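Long-range contact in alpha-glucosidase ([Eubacterium] rectale, PDB 6PNR), which probably hydrolyses alpha-linked sulfoquinovosides as a family 31 glycoside hydrolase, here captured with a sulfonated aza-sugar inhibitor: residues Y580-L594 with E611-H623. Residues are numbered along the deposited sequence; the frame is centred on the assembly and turned at random.
Sequences YESDAKAYDIQYEYL and EWDVYLPQDEWVH. With SO4 (sulfate ion), chain D; SO4 (sulfate ion), chain G.
Over one face of the Tyr580 ring sits the pyrrolidine of Pro617, its CB 3.7 Å from the ring centroid and 15° off the normal, a close CH-pi contact; at the ring's edge, in plane, comes Asp619 OD2. The Tyr615 ring is framed likewise: Lys585 CB lies over one face toward the rim, the extended lysine running on until CD reaches CE1 of Tyr615 at 3.5 Å, while Asp583 OD2 meets the edge. Ile589 CD1 comes in obliquely against CD2 of the same ring. Each tyrosine hydroxyl donates to an aspartate whose carboxylate stands nearly square to the ring. Tyr580 OH reaches Asp619 OD2 at 2.6 Å on its anti side, and Tyr615 OH donates to Asp583 OD2 at 2.5 Å, a very short distance to be read with caution, with OD1 of Asp583 also close by. With CG anti to the backbone nitrogen (chi1 173°), Tyr615 projects its ring across to Asp583.

All this lies in the beta-rich C-terminal region of the family 31 enzyme, where the loop leading into strand 593-595 packs on strand 611-616 and the 617-620 loop that follows it. Strand 611-616 pairs with 633-638, while 593-595 and 621-623 belong to a separate antiparallel sheet.

Farther along, the buried Glu592 reaches the strand backbone with its extended side chain: OE2 accepts the Tyr615 N-H through its syn lone pair (2.9 Å, 161°). Its other oxygen, OE1, lies only 2.6 Å from Tyr615 O, so the acid is probably protonated. Leu600 packs beside both Glu592 and Pro617. Trp621 lies obliquely to the Tyr580 hydroxyl, with CZ2 3.2 Å from OH, and its indole NE1 donates to Pro617 O, which ties the indole to the 617-620 loop. One water links the two segments at their other end, donating to Tyr591 O and accepting from Trp612 NE1.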
ATOM      1  N   TYR A 580     -20.533 -31.171 -10.527  1.00 34.74           N
ATOM      2  CA  TYR A 580     -21.331 -30.614 -11.618  1.00 36.53           C
ATOM      3  C   TYR A 580     -20.388 -29.850 -12.539  1.00 37.29           C
ATOM      4  O   TYR A 580     -20.397 -28.619 -12.580  1.00 39.84           O
ATOM      5  CB  TYR A 580     -22.453 -29.735 -11.071  1.00 32.02           C
ATOM      6  CG  TYR A 580     -23.305 -30.488 -10.083  1.00 35.35           C
ATOM      7  CD1 TYR A 580     -24.311 -31.349 -10.522  1.00 33.70           C
ATOM      8  CD2 TYR A 580     -23.087 -30.378  -8.713  1.00 33.25           C
ATOM      9  CE1 TYR A 580     -25.089 -32.049  -9.629  1.00 35.72           C
ATOM     10  CE2 TYR A 580     -23.864 -31.083  -7.804  1.00 35.89           C
ATOM     11  CZ  TYR A 580     -24.864 -31.921  -8.271  1.00 38.64           C
ATOM     12  OH  TYR A 580     -25.639 -32.637  -7.385  1.00 35.97           O
ATOM     13  N   GLU A 581     -19.563 -30.591 -13.284  1.00 31.08           N
ATOM     14  CA  GLU A 581     -18.483 -29.950 -14.029  1.00 36.63           C
ATOM     15  C   GLU A 581     -18.971 -29.137 -15.219  1.00 37.59           C
ATOM     16  O   GLU A 581     -18.209 -28.313 -15.733  1.00 37.10           O
ATOM     17  CB  GLU A 581     -17.474 -30.985 -14.513  1.00 34.51           C
ATOM     18  CG  GLU A 581     -16.856 -31.782 -13.401  1.00 39.44           C
ATOM     19  CD  GLU A 581     -15.618 -32.513 -13.846  1.00 39.17           C
ATOM     20  OE1 GLU A 581     -15.280 -32.392 -15.039  1.00 44.65           O
ATOM     21  OE2 GLU A 581     -14.985 -33.201 -13.012  1.00 36.88           O
ATOM     22  N   SER A 582     -20.200 -29.356 -15.680  1.00 40.91           N
ATOM     23  CA  SER A 582     -20.743 -28.609 -16.810  1.00 47.25           C
ATOM     24  C   SER A 582     -21.469 -27.341 -16.385  1.00 49.13           C
ATOM     25  O   SER A 582     -21.929 -26.588 -17.250  1.00 42.05           O
ATOM     26  CB  SER A 582     -21.706 -29.489 -17.619  1.00 41.63           C
ATOM     27  OG  SER A 582     -21.063 -30.682 -18.026  1.00 49.80           O
ATOM     28  N   ASP A 583     -21.595 -27.099 -15.081  1.00 40.71           N
ATOM     29  CA  ASP A 583     -22.362 -25.969 -14.567  1.00 43.19           C
ATOM     30  C   ASP A 583     -21.438 -24.757 -14.509  1.00 42.32           C
ATOM     31  O   ASP A 583     -20.504 -24.719 -13.702  1.00 51.25           O
ATOM     32  CB  ASP A 583     -22.945 -26.309 -13.199  1.00 42.24           C
ATOM     33  CG  ASP A 583     -23.952 -25.286 -12.717  1.00 43.24           C
ATOM     34  OD1 ASP A 583     -23.750 -24.080 -12.974  1.00 46.06           O
ATOM     35  OD2 ASP A 583     -24.943 -25.690 -12.074  1.00 38.30           O
ATOM     36  N   ALA A 584     -21.694 -23.770 -15.372  1.00 42.15           N
ATOM     37  CA  ALA A 584     -20.800 -22.620 -15.476  1.00 42.25           C
ATOM     38  C   ALA A 584     -20.782 -21.803 -14.190  1.00 40.73           C
ATOM     39  O   ALA A 584     -19.725 -21.297 -13.786  1.00 39.48           O
ATOM     40  CB  ALA A 584     -21.205 -21.740 -16.656  1.00 47.38           C
ATOM     41  N   LYS A 585     -21.943 -21.652 -13.541  1.00 39.84           N
ATOM     42  CA  LYS A 585     -21.997 -20.880 -12.302  1.00 43.01           C
ATOM     43  C   LYS A 585     -21.232 -21.569 -11.179  1.00 39.06           C
ATOM     44  O   LYS A 585     -20.719 -20.897 -10.282  1.00 38.13           O
ATOM     45  CB  LYS A 585     -23.450 -20.645 -11.881  1.00 38.64           C
ATOM     46  CG  LYS A 585     -24.233 -19.732 -12.816  1.00 49.23           C
ATOM     47  CD  LYS A 585     -25.651 -19.511 -12.306  1.00 53.37           C
ATOM     48  CE  LYS A 585     -26.484 -18.712 -13.305  1.00 67.39           C
ATOM     49  NZ  LYS A 585     -27.864 -18.440 -12.797  1.00 70.14           N
ATOM     50  N   ALA A 586     -21.140 -22.901 -11.216  1.00 38.70           N
ATOM     51  CA  ALA A 586     -20.432 -23.635 -10.173  1.00 37.72           C
ATOM     52  C   ALA A 586     -18.972 -23.212 -10.040  1.00 39.50           C
ATOM     53  O   ALA A 586     -18.388 -23.370  -8.964  1.00 36.90           O
ATOM     54  CB  ALA A 586     -20.515 -25.133 -10.442  1.00 33.07           C
ATOM     55  N   TYR A 587     -18.371 -22.662 -11.094  1.00 33.86           N
ATOM     56  CA  TYR A 587     -16.982 -22.234 -11.013  1.00 32.52           C
ATOM     57  C   TYR A 587     -16.804 -20.871 -10.352  1.00 35.59           C
ATOM     58  O   TYR A 587     -15.667 -20.499 -10.049  1.00 36.13           O
ATOM     59  CB  TYR A 587     -16.359 -22.235 -12.414  1.00 33.13           C
ATOM     60  CG  TYR A 587     -16.212 -23.644 -12.948  1.00 32.53           C
ATOM     61  CD1 TYR A 587     -15.055 -24.378 -12.732  1.00 29.24           C
ATOM     62  CD2 TYR A 587     -17.259 -24.252 -13.624  1.00 36.23           C
ATOM     63  CE1 TYR A 587     -14.945 -25.687 -13.209  1.00 35.69           C
ATOM     64  CE2 TYR A 587     -17.163 -25.534 -14.095  1.00 39.35           C
ATOM     65  CZ  TYR A 587     -16.010 -26.253 -13.888  1.00 34.75           C
ATOM     66  OH  TYR A 587     -15.954 -27.541 -14.376  1.00 36.21           O
ATOM     67  N   ASP A 588     -17.884 -20.126 -10.116  1.00 35.99           N
ATOM     68  CA  ASP A 588     -17.789 -18.789  -9.536  1.00 35.18           C
ATOM     69  C   ASP A 588     -18.248 -18.729  -8.092  1.00 36.27           C
ATOM     70  O   ASP A 588     -18.214 -17.653  -7.485  1.00 32.33           O
ATOM     71  CB  ASP A 588     -18.612 -17.790 -10.353  1.00 34.14           C
ATOM     72  CG  ASP A 588     -18.068 -17.592 -11.748  1.00 44.39           C
ATOM     73  OD1 ASP A 588     -16.824 -17.518 -11.902  1.00 42.37           O
ATOM     74  OD2 ASP A 588     -18.888 -17.513 -12.688  1.00 45.03           O
ATOM     75  N   ILE A 589     -18.692 -19.843  -7.530  1.00 36.63           N
ATOM     76  CA  ILE A 589     -19.330 -19.860  -6.224  1.00 34.60           C
ATOM     77  C   ILE A 589     -18.310 -20.295  -5.183  1.00 39.17           C
ATOM     78  O   ILE A 589     -17.693 -21.358  -5.312  1.00 32.68           O
ATOM     79  CB  ILE A 589     -20.550 -20.792  -6.231  1.00 39.01           C
ATOM     80  CG1 ILE A 589     -21.687 -20.138  -7.039  1.00 34.47           C
ATOM     81  CG2 ILE A 589     -20.963 -21.134  -4.803  1.00 39.04           C
ATOM     82  CD1 ILE A 589     -22.786 -21.089  -7.431  1.00 35.86           C
ATOM     83  N   GLN A 590     -18.131 -19.484  -4.141  1.00 33.25           N
ATOM     84  CA  GLN A 590     -17.174 -19.848  -3.107  1.00 26.58           C
ATOM     85  C   GLN A 590     -17.739 -19.787  -1.692  1.00 30.68           C
ATOM     86  O   GLN A 590     -16.990 -20.037  -0.740  1.00 29.66           O
ATOM     87  CB  GLN A 590     -15.908 -18.974  -3.213  1.00 28.22           C
ATOM     88  CG  GLN A 590     -16.095 -17.514  -2.828  1.00 30.17           C
ATOM     89  CD  GLN A 590     -14.790 -16.730  -2.824  1.00 33.46           C
ATOM     90  OE1 GLN A 590     -14.035 -16.741  -3.797  1.00 35.04           O
ATOM     91  NE2 GLN A 590     -14.513 -16.049  -1.714  1.00 33.91           N
ATOM     92  N   TYR A 591     -19.029 -19.482  -1.517  1.00 28.31           N
ATOM     93  CA  TYR A 591     -19.651 -19.519  -0.196  1.00 27.00           C
ATOM     94  C   TYR A 591     -20.763 -20.566  -0.109  1.00 29.56           C
ATOM     95  O   TYR A 591     -21.554 -20.558   0.846  1.00 28.81           O
ATOM     96  CB  TYR A 591     -20.152 -18.120   0.192  1.00 27.58           C
ATOM     97  CG  TYR A 591     -19.022 -17.092   0.248  1.00 26.66           C
ATOM     98  CD1 TYR A 591     -17.937 -17.266   1.096  1.00 29.58           C
ATOM     99  CD2 TYR A 591     -19.036 -15.967  -0.558  1.00 34.77           C
ATOM    100  CE1 TYR A 591     -16.899 -16.334   1.144  1.00 27.52           C
ATOM    101  CE2 TYR A 591     -18.016 -15.026  -0.511  1.00 28.47           C
ATOM    102  CZ  TYR A 591     -16.957 -15.212   0.340  1.00 26.62           C
ATOM    103  OH  TYR A 591     -15.935 -14.293   0.355  1.00 30.93           O
ATOM    104  N   GLU A 592     -20.835 -21.473  -1.073  1.00 29.65           N
ATOM    105  CA  GLU A 592     -21.538 -22.739  -0.917  1.00 29.23           C
ATOM    106  C   GLU A 592     -20.536 -23.868  -1.125  1.00 27.27           C
ATOM    107  O   GLU A 592     -19.550 -23.706  -1.850  1.00 30.55           O
ATOM    108  CB  GLU A 592     -22.697 -22.896  -1.929  1.00 29.08           C
ATOM    109  CG  GLU A 592     -23.510 -21.622  -2.147  1.00 33.17           C
ATOM    110  CD  GLU A 592     -24.694 -21.841  -3.067  1.00 37.61           C
ATOM    111  OE1 GLU A 592     -24.662 -22.814  -3.851  1.00 32.55           O
ATOM    112  OE2 GLU A 592     -25.651 -21.042  -3.005  1.00 31.94           O
ATOM    113  N   TYR A 593     -20.795 -25.010  -0.497  1.00 25.25           N
ATOM    114  CA  TYR A 593     -19.977 -26.197  -0.711  1.00 28.72           C
ATOM    115  C   TYR A 593     -20.847 -27.446  -0.698  1.00 27.55           C
ATOM    116  O   TYR A 593     -21.915 -27.468  -0.080  1.00 29.82           O
ATOM    117  CB  TYR A 593     -18.856 -26.332   0.346  1.00 29.82           C
ATOM    118  CG  TYR A 593     -19.308 -26.462   1.793  1.00 23.64           C
ATOM    119  CD1 TYR A 593     -19.508 -25.330   2.591  1.00 26.22           C
ATOM    120  CD2 TYR A 593     -19.498 -27.709   2.375  1.00 25.93           C
ATOM    121  CE1 TYR A 593     -19.904 -25.451   3.932  1.00 29.61           C
ATOM    122  CE2 TYR A 593     -19.898 -27.839   3.699  1.00 25.96           C
ATOM    123  CZ  TYR A 593     -20.096 -26.713   4.476  1.00 30.43           C
ATOM    124  OH  TYR A 593     -20.490 -26.858   5.795  1.00 29.16           O
ATOM    125  N   LEU A 594     -20.386 -28.482  -1.408  1.00 26.23           N
ATOM    126  CA  LEU A 594     -20.982 -29.808  -1.290  1.00 28.05           C
ATOM    127  C   LEU A 594     -20.348 -30.506  -0.093  1.00 26.96           C
ATOM    128  O   LEU A 594     -19.119 -30.609  -0.013  1.00 31.44           O
ATOM    129  CB  LEU A 594     -20.782 -30.628  -2.573  1.00 26.06           C
ATOM    130  CG  LEU A 594     -21.288 -29.956  -3.858  1.00 28.88           C
ATOM    131  CD1 LEU A 594     -20.967 -30.761  -5.133  1.00 28.08           C
ATOM    132  CD2 LEU A 594     -22.782 -29.684  -3.752  1.00 32.04           C
ATOM    133  N   GLU A 611     -33.959 -15.168   5.727  1.00 38.45           N
ATOM    134  CA  GLU A 611     -34.013 -15.997   4.538  1.00 39.65           C
ATOM    135  C   GLU A 611     -32.648 -15.920   3.870  1.00 36.14           C
ATOM    136  O   GLU A 611     -31.819 -15.080   4.218  1.00 40.99           O
ATOM    137  CB  GLU A 611     -35.142 -15.551   3.599  1.00 44.50           C
ATOM    138  CG  GLU A 611     -34.843 -14.287   2.828  1.00 51.37           C
ATOM    139  CD  GLU A 611     -36.081 -13.678   2.191  1.00 65.38           C
ATOM    140  OE1 GLU A 611     -37.198 -13.982   2.660  1.00 74.58           O
ATOM    141  OE2 GLU A 611     -35.938 -12.894   1.225  1.00 70.80           O
ATOM    142  N   TRP A 612     -32.399 -16.820   2.921  1.00 35.70           N
ATOM    143  CA  TRP A 612     -31.080 -16.881   2.298  1.00 38.89           C
ATOM    144  C   TRP A 612     -31.231 -17.300   0.841  1.00 34.69           C
ATOM    145  O   TRP A 612     -31.993 -18.221   0.541  1.00 36.27           O
ATOM    146  CB  TRP A 612     -30.155 -17.849   3.058  1.00 29.18           C
ATOM    147  CG  TRP A 612     -28.685 -17.702   2.701  1.00 33.32           C
ATOM    148  CD1 TRP A 612     -27.902 -18.607   2.033  1.00 33.92           C
ATOM    149  CD2 TRP A 612     -27.835 -16.583   2.999  1.00 34.84           C
ATOM    150  NE1 TRP A 612     -26.620 -18.115   1.892  1.00 33.68           N
ATOM    151  CE2 TRP A 612     -26.554 -16.877   2.478  1.00 30.57           C
ATOM    152  CE3 TRP A 612     -28.031 -15.365   3.664  1.00 32.34           C
ATOM    153  CZ2 TRP A 612     -25.476 -15.995   2.596  1.00 29.21           C
ATOM    154  CZ3 TRP A 612     -26.963 -14.485   3.777  1.00 33.94           C
ATOM    155  CH2 TRP A 612     -25.701 -14.804   3.243  1.00 34.99           C
ATOM    156  N   ASP A 613     -30.533 -16.596  -0.055  1.00 35.64           N
ATOM    157  CA  ASP A 613     -30.506 -16.947  -1.471  1.00 35.79           C
ATOM    158  C   ASP A 613     -29.514 -18.079  -1.699  1.00 37.84           C
ATOM    159  O   ASP A 613     -28.384 -18.027  -1.207  1.00 34.41           O
ATOM    160  CB  ASP A 613     -30.107 -15.740  -2.328  1.00 38.71           C
ATOM    161  CG  ASP A 613     -31.127 -14.609  -2.274  1.00 53.41           C
ATOM    162  OD1 ASP A 613     -32.336 -14.888  -2.103  1.00 56.53           O
ATOM    163  OD2 ASP A 613     -30.716 -13.435  -2.409  1.00 66.03           O
ATOM    164  N   VAL A 614     -29.925 -19.094  -2.458  1.00 36.16           N
ATOM    165  CA  VAL A 614     -29.102 -20.273  -2.709  1.00 32.56           C
ATOM    166  C   VAL A 614     -29.106 -20.554  -4.201  1.00 40.35           C
ATOM    167  O   VAL A 614     -30.153 -20.468  -4.852  1.00 43.04           O
ATOM    168  CB  VAL A 614     -29.629 -21.503  -1.935  1.00 32.13           C
ATOM    169  CG1 VAL A 614     -28.769 -22.738  -2.208  1.00 31.04           C
ATOM    170  CG2 VAL A 614     -29.729 -21.206  -0.438  1.00 31.93           C
ATOM    171  N   TYR A 615     -27.945 -20.891  -4.750  1.00 35.94           N
ATOM    172  CA  TYR A 615     -27.881 -21.461  -6.086  1.00 35.26           C
ATOM    173  C   TYR A 615     -27.699 -22.969  -5.971  1.00 38.48           C
ATOM    174  O   TYR A 615     -26.706 -23.436  -5.404  1.00 36.64           O
ATOM    175  CB  TYR A 615     -26.752 -20.864  -6.924  1.00 31.21           C
ATOM    176  CG  TYR A 615     -26.624 -21.613  -8.236  1.00 40.69           C
ATOM    177  CD1 TYR A 615     -27.451 -21.304  -9.310  1.00 43.83           C
ATOM    178  CD2 TYR A 615     -25.716 -22.659  -8.387  1.00 39.18           C
ATOM    179  CE1 TYR A 615     -27.365 -21.997 -10.507  1.00 42.06           C
ATOM    180  CE2 TYR A 615     -25.624 -23.364  -9.585  1.00 41.79           C
ATOM    181  CZ  TYR A 615     -26.453 -23.021 -10.640  1.00 48.08           C
ATOM    182  OH  TYR A 615     -26.381 -23.702 -11.835  1.00 45.82           O
ATOM    183  N   LEU A 616     -28.647 -23.731  -6.530  1.00 36.80           N
ATOM    184  CA  LEU A 616     -28.523 -25.181  -6.596  1.00 37.03           C
ATOM    185  C   LEU A 616     -28.180 -25.618  -8.013  1.00 41.49           C
ATOM    186  O   LEU A 616     -28.829 -25.168  -8.967  1.00 36.82           O
ATOM    187  CB  LEU A 616     -29.821 -25.867  -6.154  1.00 38.21           C
ATOM    188  CG  LEU A 616     -30.253 -25.742  -4.700  1.00 39.27           C
ATOM    189  CD1 LEU A 616     -31.583 -26.448  -4.505  1.00 38.99           C
ATOM    190  CD2 LEU A 616     -29.191 -26.324  -3.784  1.00 35.46           C
ATOM    191  N   PRO A 617     -27.174 -26.468  -8.196  1.00 40.41           N
ATOM    192  CA  PRO A 617     -26.964 -27.091  -9.509  1.00 38.21           C
ATOM    193  C   PRO A 617     -28.149 -27.971  -9.881  1.00 36.50           C
ATOM    194  O   PRO A 617     -28.943 -28.372  -9.028  1.00 39.76           O
ATOM    195  CB  PRO A 617     -25.694 -27.930  -9.312  1.00 38.12           C
ATOM    196  CG  PRO A 617     -25.026 -27.346  -8.082  1.00 39.60           C
ATOM    197  CD  PRO A 617     -26.139 -26.850  -7.218  1.00 37.91           C
ATOM    198  N   GLN A 618     -28.253 -28.280 -11.178  1.00 40.47           N
ATOM    199  CA  GLN A 618     -29.329 -29.121 -11.701  1.00 42.26           C
ATOM    200  C   GLN A 618     -29.271 -30.531 -11.132  1.00 38.49           C
ATOM    201  O   GLN A 618     -28.372 -31.307 -11.474  1.00 38.35           O
ATOM    202  CB  GLN A 618     -29.273 -29.193 -13.234  1.00 44.69           C
ATOM    203  CG  GLN A 618     -29.556 -27.878 -13.939  1.00 56.68           C
ATOM    204  CD  GLN A 618     -31.002 -27.428 -13.791  1.00 62.72           C
ATOM    205  OE1 GLN A 618     -31.935 -28.224 -13.956  1.00 64.22           O
ATOM    206  NE2 GLN A 618     -31.195 -26.148 -13.474  1.00 59.50           N
ATOM    207  N   ASP A 619     -30.236 -30.877 -10.288  1.00 35.25           N
ATOM    208  CA  ASP A 619     -30.286 -32.179  -9.631  1.00 36.89           C
ATOM    209  C   ASP A 619     -31.586 -32.217  -8.846  1.00 38.86           C
ATOM    210  O   ASP A 619     -32.304 -31.216  -8.763  1.00 42.14           O
ATOM    211  CB  ASP A 619     -29.071 -32.401  -8.725  1.00 39.73           C
ATOM    212  CG  ASP A 619     -28.697 -33.860  -8.597  1.00 42.80           C
ATOM    213  OD1 ASP A 619     -29.600 -34.714  -8.693  1.00 40.77           O
ATOM    214  OD2 ASP A 619     -27.497 -34.148  -8.404  1.00 41.76           O
ATOM    215  N   GLU A 620     -31.883 -33.373  -8.257  1.00 40.65           N
ATOM    216  CA  GLU A 620     -33.076 -33.534  -7.428  1.00 42.99           C
ATOM    217  C   GLU A 620     -32.704 -33.276  -5.973  1.00 41.05           C
ATOM    218  O   GLU A 620     -32.104 -34.128  -5.316  1.00 39.16           O
ATOM    219  CB  GLU A 620     -33.670 -34.924  -7.619  1.00 46.36           C
ATOM    220  CG  GLU A 620     -34.273 -35.097  -8.985  1.00 53.58           C
ATOM    221  CD  GLU A 620     -35.375 -34.088  -9.231  1.00 67.75           C
ATOM    222  OE1 GLU A 620     -36.478 -34.273  -8.666  1.00 72.51           O
ATOM    223  OE2 GLU A 620     -35.128 -33.097  -9.962  1.00 67.30           O
ATOM    224  N   TRP A 621     -33.095 -32.110  -5.456  1.00 36.89           N
ATOM    225  CA  TRP A 621     -32.681 -31.653  -4.137  1.00 36.30           C
ATOM    226  C   TRP A 621     -33.866 -31.596  -3.185  1.00 41.05           C
ATOM    227  O   TRP A 621     -34.997 -31.306  -3.586  1.00 41.90           O
ATOM    228  CB  TRP A 621     -32.042 -30.267  -4.202  1.00 35.37           C
ATOM    229  CG  TRP A 621     -30.766 -30.172  -4.964  1.00 35.62           C
ATOM    230  CD1 TRP A 621     -30.591 -29.621  -6.205  1.00 37.37           C
ATOM    231  CD2 TRP A 621     -29.464 -30.592  -4.527  1.00 35.78           C
ATOM    232  NE1 TRP A 621     -29.270 -29.686  -6.569  1.00 37.19           N
ATOM    233  CE2 TRP A 621     -28.555 -30.274  -5.557  1.00 34.80           C
ATOM    234  CE3 TRP A 621     -28.980 -31.205  -3.363  1.00 32.42           C
ATOM    235  CZ2 TRP A 621     -27.183 -30.558  -5.467  1.00 40.23           C
ATOM    236  CZ3 TRP A 621     -27.618 -31.501  -3.282  1.00 32.65           C
ATOM    237  CH2 TRP A 621     -26.736 -31.166  -4.323  1.00 30.54           C
ATOM    238  N   VAL A 622     -33.588 -31.867  -1.912  1.00 37.79           N
ATOM    239  CA  VAL A 622     -34.565 -31.773  -0.834  1.00 31.74           C
ATOM    240  C   VAL A 622     -34.002 -30.836   0.227  1.00 36.77           C
ATOM    241  O   VAL A 622     -32.921 -31.093   0.766  1.00 37.92           O
ATOM    242  CB  VAL A 622     -34.882 -33.143  -0.211  1.00 34.37           C
ATOM    243  CG1 VAL A 622     -35.958 -32.985   0.868  1.00 40.92           C
ATOM    244  CG2 VAL A 622     -35.318 -34.155  -1.287  1.00 42.15           C
ATOM    245  N   HIS A 623     -34.725 -29.756   0.523  1.00 36.47           N
ATOM    246  CA  HIS A 623     -34.347 -28.872   1.623  1.00 38.39           C
ATOM    247  C   HIS A 623     -34.454 -29.619   2.949  1.00 38.61           C
ATOM    248  O   HIS A 623     -35.491 -30.217   3.254  1.00 37.88           O
ATOM    249  CB  HIS A 623     -35.235 -27.630   1.634  1.00 38.59           C
ATOM    250  CG  HIS A 623     -34.863 -26.629   2.680  1.00 40.00           C
ATOM    251  ND1 HIS A 623     -35.701 -26.293   3.719  1.00 42.03           N
ATOM    252  CD2 HIS A 623     -33.743 -25.882   2.843  1.00 41.17           C
ATOM    253  CE1 HIS A 623     -35.116 -25.384   4.479  1.00 45.90           C
ATOM    254  NE2 HIS A 623     -33.926 -25.117   3.971  1.00 38.54           N
TER
HETATM  255  S   SO4 D 702     -20.860 -16.897  -3.954  1.00 58.50           S
HETATM  256  O1  SO4 D 702     -19.460 -17.033  -4.380  1.00 39.83           O
HETATM  257  O2  SO4 D 702     -21.720 -16.846  -5.148  1.00 52.46           O
HETATM  258  O3  SO4 D 702     -21.038 -15.643  -3.208  1.00 53.33           O
HETATM  259  O4  SO4 D 702     -21.255 -18.045  -3.116  1.00 39.45           O
HETATM  260  S   SO4 G 705     -34.253 -11.170   5.235  1.00 70.99           S
HETATM  261  O1  SO4 G 705     -34.499 -11.327   3.799  1.00 71.31           O
HETATM  262  O2  SO4 G 705     -33.309 -10.061   5.427  1.00 65.99           O
HETATM  263  O3  SO4 G 705     -33.666 -12.391   5.776  1.00 54.79           O
HETATM  264  O4  SO4 G 705     -35.524 -10.919   5.924  1.00 70.14           O
HETATM  265  O   HOH W   1     -23.763 -19.122   1.697  1.00 31.04           O